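Long-range contacts in FMN Adenylyltransferase (Candida glabrata, PDB 3FWK), which catalyses the transfer of an adenylyl group from ATP to FMN, the step of flavin biosynthesis that yields FAD: residues L7-T18 and L76-E84; K106-D115 and S133-R141. All blocks are in the same frame, centred on the assembly; numbering follows the deposited sequence.

Interaction 1. Residues L7-T18 and L76-E84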
loop_
_atom_site.group_PDB
_atom_site.type_symbol
_atom_site.label_atom_id
_atom_site.label_comp_id
_atom_site.label_asym_id
_atom_site.label_seq_id
_atom_site.Cartn_x
_atom_site.Cartn_y
_atom_site.Cartn_z
ATOM N N LEU A 7 6.423 -11.711 13.348
ATOM C CA LEU A 7 6.724 -11.549 11.929
ATOM C C LEU A 7 6.465 -12.845 11.134
ATOM O O LEU A 7 5.900 -12.809 10.041
ATOM C CB LEU A 7 8.173 -11.070 11.752
ATOM C CG LEU A 7 8.596 -10.726 10.326
ATOM C CD1 LEU A 7 7.697 -9.686 9.689
ATOM C CD2 LEU A 7 10.060 -10.300 10.281
ATOM N N GLY A 8 6.868 -13.990 11.673
ATOM C CA GLY A 8 6.639 -15.254 10.976
ATOM C C GLY A 8 5.165 -15.568 10.777
ATOM O O GLY A 8 4.758 -16.072 9.704
ATOM N N ASP A 9 4.340 -15.315 11.798
ATOM C CA ASP A 9 2.904 -15.501 11.654
ATOM C C ASP A 9 2.333 -14.537 10.633
ATOM O O ASP A 9 1.417 -14.899 9.869
ATOM C CB ASP A 9 2.188 -15.312 12.996
ATOM C CG ASP A 9 2.395 -16.463 13.951
ATOM O OD1 ASP A 9 2.749 -17.599 13.561
ATOM O OD2 ASP A 9 2.182 -16.205 15.164
ATOM N N ALA A 10 2.828 -13.295 10.636
ATOM C CA ALA A 10 2.376 -12.341 9.613
ATOM C C ALA A 10 2.730 -12.818 8.203
ATOM O O ALA A 10 1.899 -12.742 7.274
ATOM C CB ALA A 10 2.963 -10.951 9.880
ATOM N N ALA A 11 3.963 -13.283 8.037
ATOM C CA ALA A 11 4.408 -13.743 6.709
ATOM C C ALA A 11 3.591 -14.961 6.266
ATOM O O ALA A 11 3.160 -15.048 5.116
ATOM C CB ALA A 11 5.887 -14.046 6.760
ATOM N N GLU A 12 3.333 -15.894 7.186
ATOM C CA GLU A 12 2.542 -17.077 6.836
ATOM C C GLU A 12 1.114 -16.699 6.465
ATOM O O GLU A 12 0.553 -17.246 5.513
ATOM C CB GLU A 12 2.550 -18.048 8.008
ATOM C CG GLU A 12 1.834 -19.359 7.612
ATOM C CD GLU A 12 2.007 -20.485 8.601
ATOM O OE1 GLU A 12 2.388 -20.225 9.762
ATOM O OE2 GLU A 12 1.759 -21.649 8.194
ATOM N N LEU A 13 0.512 -15.783 7.225
ATOM C CA LEU A 13 -0.809 -15.291 6.909
ATOM C C LEU A 13 -0.829 -14.727 5.496
ATOM O O LEU A 13 -1.702 -15.020 4.698
ATOM C CB LEU A 13 -1.231 -14.205 7.897
ATOM C CG LEU A 13 -2.448 -13.382 7.465
ATOM C CD1 LEU A 13 -3.742 -14.180 7.292
ATOM C CD2 LEU A 13 -2.651 -12.202 8.416
ATOM N N CYS A 14 0.174 -13.911 5.183
ATOM C CA CYS A 14 0.183 -13.248 3.871
ATOM C C CYS A 14 0.362 -14.262 2.748
ATOM O O CYS A 14 -0.251 -14.147 1.684
ATOM C CB CYS A 14 1.290 -12.208 3.818
ATOM S SG CYS A 14 0.833 -10.724 4.818
ATOM N N TYR A 15 1.205 -15.262 2.995
ATOM C CA TYR A 15 1.331 -16.375 2.046
ATOM C C TYR A 15 0.005 -17.089 1.832
ATOM O O TYR A 15 -0.381 -17.405 0.696
ATOM C CB TYR A 15 2.412 -17.319 2.526
ATOM C CG TYR A 15 2.544 -18.512 1.606
ATOM C CD1 TYR A 15 3.214 -18.389 0.392
ATOM C CD2 TYR A 15 1.973 -19.746 1.941
ATOM C CE1 TYR A 15 3.322 -19.472 -0.480
ATOM C CE2 TYR A 15 2.079 -20.845 1.073
ATOM C CZ TYR A 15 2.745 -20.663 -0.115
ATOM O OH TYR A 15 2.855 -21.743 -0.986
ATOM N N ASN A 16 -0.695 -17.377 2.919
ATOM C CA ASN A 16 -1.950 -18.078 2.810
ATOM C C ASN A 16 -3.040 -17.282 2.117
ATOM O O ASN A 16 -3.743 -17.813 1.267
ATOM C CB ASN A 16 -2.397 -18.518 4.201
ATOM C CG ASN A 16 -1.530 -19.641 4.770
ATOM O OD1 ASN A 16 -0.887 -20.395 4.075
ATOM N ND2 ASN A 16 -1.550 -19.741 6.114
ATOM N N LEU A 17 -3.173 -15.989 2.416
ATOM C CA LEU A 17 -4.218 -15.218 1.756
ATOM C C LEU A 17 -3.871 -14.991 0.279
ATOM O O LEU A 17 -4.761 -14.965 -0.573
ATOM C CB LEU A 17 -4.587 -13.925 2.513
ATOM C CG LEU A 17 -3.553 -12.809 2.549
ATOM C CD1 LEU A 17 -3.725 -11.916 1.288
ATOM C CD2 LEU A 17 -3.736 -11.960 3.807
ATOM N N THR A 18 -2.580 -14.843 -0.034
ATOM C CA THR A 18 -2.159 -14.652 -1.429
ATOM C C THR A 18 -2.416 -15.941 -2.239
ATOM O O THR A 18 -2.960 -15.903 -3.349
ATOM C CB THR A 18 -0.699 -14.204 -1.495
ATOM O OG1 THR A 18 -0.561 -12.950 -0.766
ATOM C CG2 THR A 18 -0.256 -13.980 -2.928
ATOM N N LEU A 76 1.980 -6.890 1.837
ATOM C CA LEU A 76 1.389 -8.222 1.933
ATOM C C LEU A 76 2.082 -9.195 0.985
ATOM O O LEU A 76 2.378 -10.325 1.357
ATOM C CB LEU A 76 -0.100 -8.148 1.620
ATOM C CG LEU A 76 -0.961 -7.276 2.545
ATOM C CD1 LEU A 76 -2.421 -7.341 2.121
ATOM C CD2 LEU A 76 -0.773 -7.605 4.047
ATOM N N LEU A 77 2.332 -8.769 -0.266
ATOM C CA LEU A 77 3.004 -9.637 -1.210
ATOM C C LEU A 77 4.448 -9.918 -0.832
ATOM O O LEU A 77 4.945 -11.033 -1.062
ATOM C CB LEU A 77 2.906 -9.050 -2.619
ATOM C CG LEU A 77 1.483 -8.959 -3.147
ATOM C CD1 LEU A 77 1.464 -8.149 -4.434
ATOM C CD2 LEU A 77 0.779 -10.350 -3.332
ATOM N N TYR A 78 5.144 -8.915 -0.282
ATOM C CA TYR A 78 6.513 -9.086 0.138
ATOM C C TYR A 78 6.601 -10.100 1.282
ATOM O O TYR A 78 7.443 -11.011 1.255
ATOM C CB TYR A 78 7.058 -7.720 0.557
ATOM C CG TYR A 78 8.528 -7.703 0.884
ATOM C CD1 TYR A 78 9.460 -7.624 -0.125
ATOM C CD2 TYR A 78 8.991 -7.787 2.184
ATOM C CE1 TYR A 78 10.812 -7.622 0.129
ATOM C CE2 TYR A 78 10.337 -7.779 2.464
ATOM C CZ TYR A 78 11.245 -7.727 1.424
ATOM O OH TYR A 78 12.583 -7.718 1.666
ATOM N N LEU A 79 5.715 -9.946 2.270
ATOM C CA LEU A 79 5.642 -10.930 3.369
ATOM C C LEU A 79 5.324 -12.334 2.854
ATOM O O LEU A 79 5.974 -13.314 3.286
ATOM C CB LEU A 79 4.635 -10.444 4.388
ATOM C CG LEU A 79 5.059 -9.277 5.298
ATOM C CD1 LEU A 79 3.886 -8.693 6.044
ATOM C CD2 LEU A 79 6.114 -9.775 6.294
ATOM N N SER A 80 4.385 -12.432 1.912
ATOM C CA SER A 80 4.075 -13.746 1.344
ATOM C C SER A 80 5.326 -14.353 0.693
ATOM O O SER A 80 5.619 -15.527 0.854
ATOM C CB SER A 80 2.984 -13.559 0.300
ATOM O OG SER A 80 2.748 -14.791 -0.426
ATOM N N CYS A 81 6.078 -13.539 -0.040
ATOM C CA CYS A 81 7.267 -14.022 -0.714
ATOM C C CYS A 81 8.385 -14.385 0.217
ATOM O O CYS A 81 9.143 -15.315 -0.064
ATOM C CB CYS A 81 7.735 -13.023 -1.774
ATOM S SG CYS A 81 6.644 -12.932 -3.184
ATOM N N LEU A 82 8.521 -13.682 1.339
ATOM C CA LEU A 82 9.496 -14.115 2.364
ATOM C C LEU A 82 9.157 -15.498 2.881
ATOM O O LEU A 82 10.039 -16.354 3.022
ATOM C CB LEU A 82 9.494 -13.127 3.532
ATOM C CG LEU A 82 10.069 -11.748 3.263
ATOM C CD1 LEU A 82 9.861 -10.855 4.489
ATOM C CD2 LEU A 82 11.547 -11.822 2.895
ATOM N N TRP A 83 7.889 -15.729 3.181
ATOM C CA TRP A 83 7.470 -17.053 3.626
ATOM C C TRP A 83 7.733 -18.098 2.550
ATOM O O TRP A 83 8.309 -19.158 2.816
ATOM C CB TRP A 83 6.003 -17.041 4.041
ATOM C CG TRP A 83 5.564 -18.332 4.639
ATOM C CD1 TRP A 83 4.948 -19.392 4.000
ATOM C CD2 TRP A 83 5.757 -18.748 5.996
ATOM N NE1 TRP A 83 4.737 -20.435 4.902
ATOM C CE2 TRP A 83 5.206 -20.046 6.127
ATOM C CE3 TRP A 83 6.286 -18.121 7.125
ATOM C CZ2 TRP A 83 5.230 -20.746 7.331
ATOM C CZ3 TRP A 83 6.306 -18.819 8.327
ATOM C CH2 TRP A 83 5.775 -20.100 8.420
ATOM N N GLU A 84 7.314 -17.802 1.334
ATOM C CA GLU A 84 7.488 -18.768 0.243
ATOM C C GLU A 84 8.955 -19.082 0.009
ATOM O O GLU A 84 9.349 -20.261 -0.123
ATOM C CB GLU A 84 6.798 -18.250 -1.007
ATOM C CG GLU A 84 6.909 -19.225 -2.202
ATOM C CD GLU A 84 5.975 -18.920 -3.353
ATOM O OE1 GLU A 84 5.113 -18.030 -3.283
ATOM O OE2 GLU A 84 6.109 -19.601 -4.413
HETATM O O HOH W 1 1.294 -17.067 -2.126
#

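Interaction 2. Residues K106-D115 and S133-R141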
loop_
_atom_site.group_PDB
_atom_site.type_symbol
_atom_site.label_atom_id
_atom_site.label_comp_id
_atom_site.label_asym_id
_atom_site.label_seq_id
_atom_site.Cartn_x
_atom_site.Cartn_y
_atom_site.Cartn_z
ATOM N N LYS A 106 11.725 -8.412 13.485
ATOM C CA LYS A 106 10.950 -7.278 12.970
ATOM C C LYS A 106 11.506 -6.939 11.600
ATOM O O LYS A 106 12.700 -7.153 11.355
ATOM C CB LYS A 106 11.094 -6.079 13.907
ATOM C CG LYS A 106 10.381 -6.284 15.264
ATOM C CD LYS A 106 10.195 -4.975 16.063
ATOM C CE LYS A 106 9.527 -5.208 17.431
ATOM N NZ LYS A 106 8.097 -5.723 17.436
ATOM N N LEU A 107 10.667 -6.429 10.702
ATOM C CA LEU A 107 11.091 -6.108 9.309
ATOM C C LEU A 107 11.675 -4.630 9.050
ATOM O O LEU A 107 10.932 -3.694 9.293
ATOM C CB LEU A 107 9.865 -6.348 8.425
ATOM C CG LEU A 107 10.014 -6.456 6.897
ATOM C CD1 LEU A 107 10.357 -5.185 6.145
ATOM C CD2 LEU A 107 10.844 -7.631 6.460
ATOM N N PRO A 108 12.956 -4.413 8.527
ATOM C CA PRO A 108 13.369 -3.025 8.443
ATOM C C PRO A 108 12.521 -2.237 7.462
ATOM O O PRO A 108 12.420 -2.600 6.286
ATOM C CB PRO A 108 14.845 -3.109 8.021
ATOM C CG PRO A 108 15.277 -4.490 8.396
ATOM C CD PRO A 108 14.063 -5.337 8.179
ATOM N N THR A 109 11.927 -1.169 7.962
ATOM C CA THR A 109 10.924 -0.399 7.240
ATOM C C THR A 109 11.291 1.065 7.354
ATOM O O THR A 109 11.787 1.478 8.413
ATOM C CB THR A 109 9.501 -0.709 7.775
ATOM O OG1 THR A 109 9.265 -2.109 7.678
ATOM C CG2 THR A 109 8.418 -0.006 7.071
ATOM N N VAL A 110 11.069 1.840 6.311
ATOM C CA VAL A 110 11.321 3.268 6.334
ATOM C C VAL A 110 10.090 4.005 5.853
ATOM O O VAL A 110 9.515 3.648 4.804
ATOM C CB VAL A 110 12.588 3.660 5.508
ATOM C CG1 VAL A 110 12.607 3.014 4.112
ATOM C CG2 VAL A 110 12.790 5.161 5.430
ATOM N N PHE A 111 9.697 5.049 6.592
ATOM C CA PHE A 111 8.608 5.941 6.223
ATOM C C PHE A 111 9.193 7.355 6.153
ATOM O O PHE A 111 9.711 7.869 7.130
ATOM C CB PHE A 111 7.490 5.845 7.258
ATOM C CG PHE A 111 6.417 6.894 7.115
ATOM C CD1 PHE A 111 5.878 7.243 5.866
ATOM C CD2 PHE A 111 5.985 7.587 8.248
ATOM C CE1 PHE A 111 4.908 8.242 5.762
ATOM C CE2 PHE A 111 5.025 8.580 8.158
ATOM C CZ PHE A 111 4.474 8.894 6.925
ATOM N N ILE A 112 9.016 8.011 5.002
ATOM C CA ILE A 112 9.375 9.402 4.856
ATOM C C ILE A 112 8.166 10.232 5.278
ATOM O O ILE A 112 7.152 10.302 4.581
ATOM C CB ILE A 112 9.783 9.711 3.381
ATOM C CG1 ILE A 112 10.930 8.777 2.918
ATOM C CG2 ILE A 112 10.200 11.168 3.266
ATOM C CD1 ILE A 112 12.133 8.694 3.819
ATOM N N ASP A 113 8.246 10.788 6.479
ATOM C CA ASP A 113 7.142 11.505 7.091
ATOM C C ASP A 113 7.135 12.951 6.646
ATOM O O ASP A 113 8.162 13.489 6.259
ATOM C CB ASP A 113 7.291 11.374 8.623
ATOM C CG ASP A 113 6.026 11.688 9.411
ATOM O OD1 ASP A 113 4.955 11.889 8.796
ATOM O OD2 ASP A 113 6.117 11.708 10.665
ATOM N N HIS A 114 5.970 13.583 6.694
ATOM C CA HIS A 114 5.837 14.996 6.301
ATOM C C HIS A 114 4.915 15.682 7.266
ATOM O O HIS A 114 4.021 15.041 7.863
ATOM C CB HIS A 114 5.227 15.118 4.885
ATOM C CG HIS A 114 6.017 14.413 3.831
ATOM N ND1 HIS A 114 5.811 13.091 3.494
ATOM C CD2 HIS A 114 7.045 14.835 3.070
ATOM C CE1 HIS A 114 6.664 12.739 2.547
ATOM N NE2 HIS A 114 7.431 13.777 2.276
ATOM N N ASP A 115 5.063 17.001 7.365
ATOM C CA ASP A 115 4.294 17.731 8.351
ATOM C C ASP A 115 2.827 17.896 7.958
ATOM O O ASP A 115 2.039 18.292 8.785
ATOM C CB ASP A 115 4.949 19.057 8.680
ATOM C CG ASP A 115 4.926 20.013 7.559
ATOM O OD1 ASP A 115 4.212 20.019 6.579
ATOM O OD2 ASP A 115 5.761 20.959 7.688
ATOM N N SER A 133 4.733 -6.556 12.845
ATOM C CA SER A 133 6.050 -6.614 13.469
ATOM C C SER A 133 7.128 -5.979 12.601
ATOM O O SER A 133 8.223 -6.523 12.455
ATOM C CB SER A 133 6.422 -8.039 13.910
ATOM O OG SER A 133 5.585 -8.432 14.989
ATOM N N LEU A 134 6.846 -4.779 12.113
ATOM C CA LEU A 134 7.850 -3.995 11.387
ATOM C C LEU A 134 8.821 -3.310 12.376
ATOM O O LEU A 134 8.474 -3.045 13.516
ATOM C CB LEU A 134 7.152 -2.936 10.506
ATOM C CG LEU A 134 6.042 -3.461 9.575
ATOM C CD1 LEU A 134 5.516 -2.316 8.726
ATOM C CD2 LEU A 134 6.561 -4.652 8.735
ATOM N N SER A 135 10.017 -3.033 11.871
ATOM C CA SER A 135 10.971 -2.184 12.605
ATOM C C SER A 135 11.008 -0.867 11.873
ATOM O O SER A 135 11.665 -0.735 10.832
ATOM C CB SER A 135 12.363 -2.741 12.692
ATOM O OG SER A 135 13.087 -1.777 13.439
ATOM N N LEU A 136 10.226 0.074 12.367
ATOM C CA LEU A 136 9.945 1.297 11.665
ATOM C C LEU A 136 10.987 2.370 11.986
ATOM O O LEU A 136 11.253 2.674 13.133
ATOM C CB LEU A 136 8.577 1.761 12.108
ATOM C CG LEU A 136 8.060 3.068 11.597
ATOM C CD1 LEU A 136 7.935 2.922 10.108
ATOM C CD2 LEU A 136 6.728 3.453 12.278
ATOM N N TYR A 137 11.544 2.945 10.931
ATOM C CA TYR A 137 12.291 4.204 10.955
ATOM C C TYR A 137 11.449 5.254 10.246
ATOM O O TYR A 137 10.962 5.015 9.139
ATOM C CB TYR A 137 13.617 4.056 10.247
ATOM C CG TYR A 137 14.384 5.374 10.069
ATOM C CD1 TYR A 137 15.382 5.757 10.966
ATOM C CD2 TYR A 137 14.120 6.226 8.991
ATOM C CE1 TYR A 137 16.106 6.929 10.762
ATOM C CE2 TYR A 137 14.823 7.401 8.796
ATOM C CZ TYR A 137 15.806 7.754 9.700
ATOM O OH TYR A 137 16.531 8.911 9.497
ATOM N N GLU A 138 11.300 6.420 10.861
ATOM C CA GLU A 138 10.592 7.548 10.235
ATOM C C GLU A 138 11.563 8.706 10.084
ATOM O O GLU A 138 12.295 9.036 11.035
ATOM C CB GLU A 138 9.382 8.027 11.106
ATOM C CG GLU A 138 8.317 6.945 11.304
ATOM C CD GLU A 138 7.020 7.489 11.851
ATOM O OE1 GLU A 138 7.042 8.595 12.420
ATOM O OE2 GLU A 138 5.957 6.829 11.707
ATOM N N SER A 139 11.572 9.345 8.916
ATOM C CA SER A 139 12.269 10.610 8.776
ATOM C C SER A 139 11.593 11.666 9.640
ATOM O O SER A 139 10.463 11.490 10.125
ATOM C CB SER A 139 12.330 11.032 7.307
ATOM O OG SER A 139 11.040 11.431 6.859
ATOM N N ASP A 140 12.254 12.797 9.791
ATOM C CA ASP A 140 11.755 13.798 10.717
ATOM C C ASP A 140 10.780 14.728 10.036
ATOM O O ASP A 140 11.186 15.536 9.207
ATOM C CB ASP A 140 12.923 14.610 11.251
ATOM C CG ASP A 140 12.509 15.610 12.280
ATOM O OD1 ASP A 140 11.323 15.838 12.620
ATOM O OD2 ASP A 140 13.476 16.203 12.826
ATOM N N ARG A 141 9.497 14.682 10.428
ATOM C CA ARG A 141 8.501 15.503 9.760
ATOM C C ARG A 141 8.700 16.997 9.965
ATOM O O ARG A 141 8.134 17.786 9.217
ATOM C CB ARG A 141 7.099 15.121 10.188
ATOM C CG ARG A 141 6.890 15.200 11.705
ATOM C CD ARG A 141 6.377 16.569 12.185
ATOM N NE ARG A 141 4.940 16.639 11.932
ATOM C CZ ARG A 141 4.087 17.662 12.138
ATOM N NH1 ARG A 141 4.481 18.856 12.489
ATOM N NH2 ARG A 141 2.794 17.455 11.924
HETATM O O HOH W 2 6.638 -3.865 15.813
HETATM O O HOH W 3 8.487 12.290 11.845
HETATM O O HOH W 4 7.400 18.037 6.299
#

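Interaction 1. Residues L7-T18 and L76-E84
Both W83 (chi1 -174°) and E12 set their CG anti to the backbone N, and these torsions run the two side chains alongside each other in the same direction. The indole becomes a knob in a hole formed by G8, A11, E12 and Y15 of the facing helix. E12 CB stands directly over the centre of the six-membered ring, 3.6 Å from its centroid, a CH-pi contact. Beyond it the extended chain keeps to the ring, and its carboxylate plane is only 17° from that of the indole. The carbonyl O of G8 lies 3.4 Å from W83 CZ3. The Y15 ring approaches the five-membered ring obliquely, its CG 3.5 Å from W83 CD1, and E84 OE1 sits at the phenol edge, near the ring plane. That carboxylate oxygen also forms a salt bridge with K43 of helix 31-50.

The helices cross nearly at right angles, at -101°, and their axes come within 7.1 Å. The small side chains at the crossing are consistent with this closeness: the CB of A11 rests against the carbonyl of L79, and that of C14 lies 3.3 Å from L76 O. On the inner side C14 SG meets L76 CD2, while L79 reaches the CD1 of L7 with its CD2. S80 OG comes close to Y15 CA, 3.3 Å away, and to T18 CB, and a water spans the crossing from S80 OG to Y15 O. T18 OG1 donates to C14 O at 2.7 Å, turning its hydroxyl back to its own helix and leaving CG2 to meet L77 CD2.

The chemistry is therefore chiefly that of apolar and aromatic packing, with carbonyl oxygens among the contacts, a water bridge, and carboxylates beside aromatic rings; the K43 salt bridge would be expected to offset part of E84's negative charge.

Interaction 2. Residues K106-D115 and S133-R141
L107 O is gripped by two donors that reach it from opposite faces of its carbonyl plane: S135 N across the strands at 2.8 Å, and T109 OG1 from within its own strand, also at 2.8 Å. The T109 hydroxyl stands beside its backbone N (chi1 -56°), which turns it back to that carbonyl and also sets it 3.6 Å from L134 CB. From here a regular parallel pairing runs on: T109 N and O bond to S135 O and Y137 N, and F111 N and O to Y137 O and S139 N.

Past the strands the pairing passes to a side chain. S139 OG, at chi1 71° between its backbone N and carbonyl carbon, takes a bond from D113 N at 2.9 Å. Nearby, D113 OD2 lies 3.7 Å from E138 OE1, a like-charge approach, with E122 of helix 119-131 a further acid near D113 OD1; a water donates to D113 OD2 and to S139 O while accepting from R141 N. E138 also brings its carboxylate to the edge of the F111 ring, the two planes 72° apart. R141 bends at chi2 and chi3 and lays one guanidinium face over D115 CA.

The pair forms a right-handed beta-alpha-beta unit with helix 119-131, in keeping with a Rossmann-like fold. L107, T109 and F111 share a face with L134, L136 and E138, where that helix packs on F111, L134 and L136, and helix 69-86 covers L107 and L134; helix 147-157 covers V110 and Y137 on the other. Strand 134-138 is outermost in this chain's sheet, whereas 107-111 is also bonded to strand 61-64.

From the N terminus, helix 7-23 leads through helix 31-50 and strand 61-64 to helix 69-86, where interaction 1 closes the first loop, 57 residues long. The chain then passes an unmodelled stretch, 89-105, before entering strand 107-111; helix 119-131 carries it back to strand 134-138, and interaction 2 closes a much shorter loop. The two loops follow in series, neither nesting nor crossing. Although their centres lie about 20 Å apart, they touch: L7 packs on K106, L107 and S133, and L82 on L107. The N-terminal helix is thus joined through helix 69-86, and directly by L7, to the starting end of the paired strands at one side of the sheet.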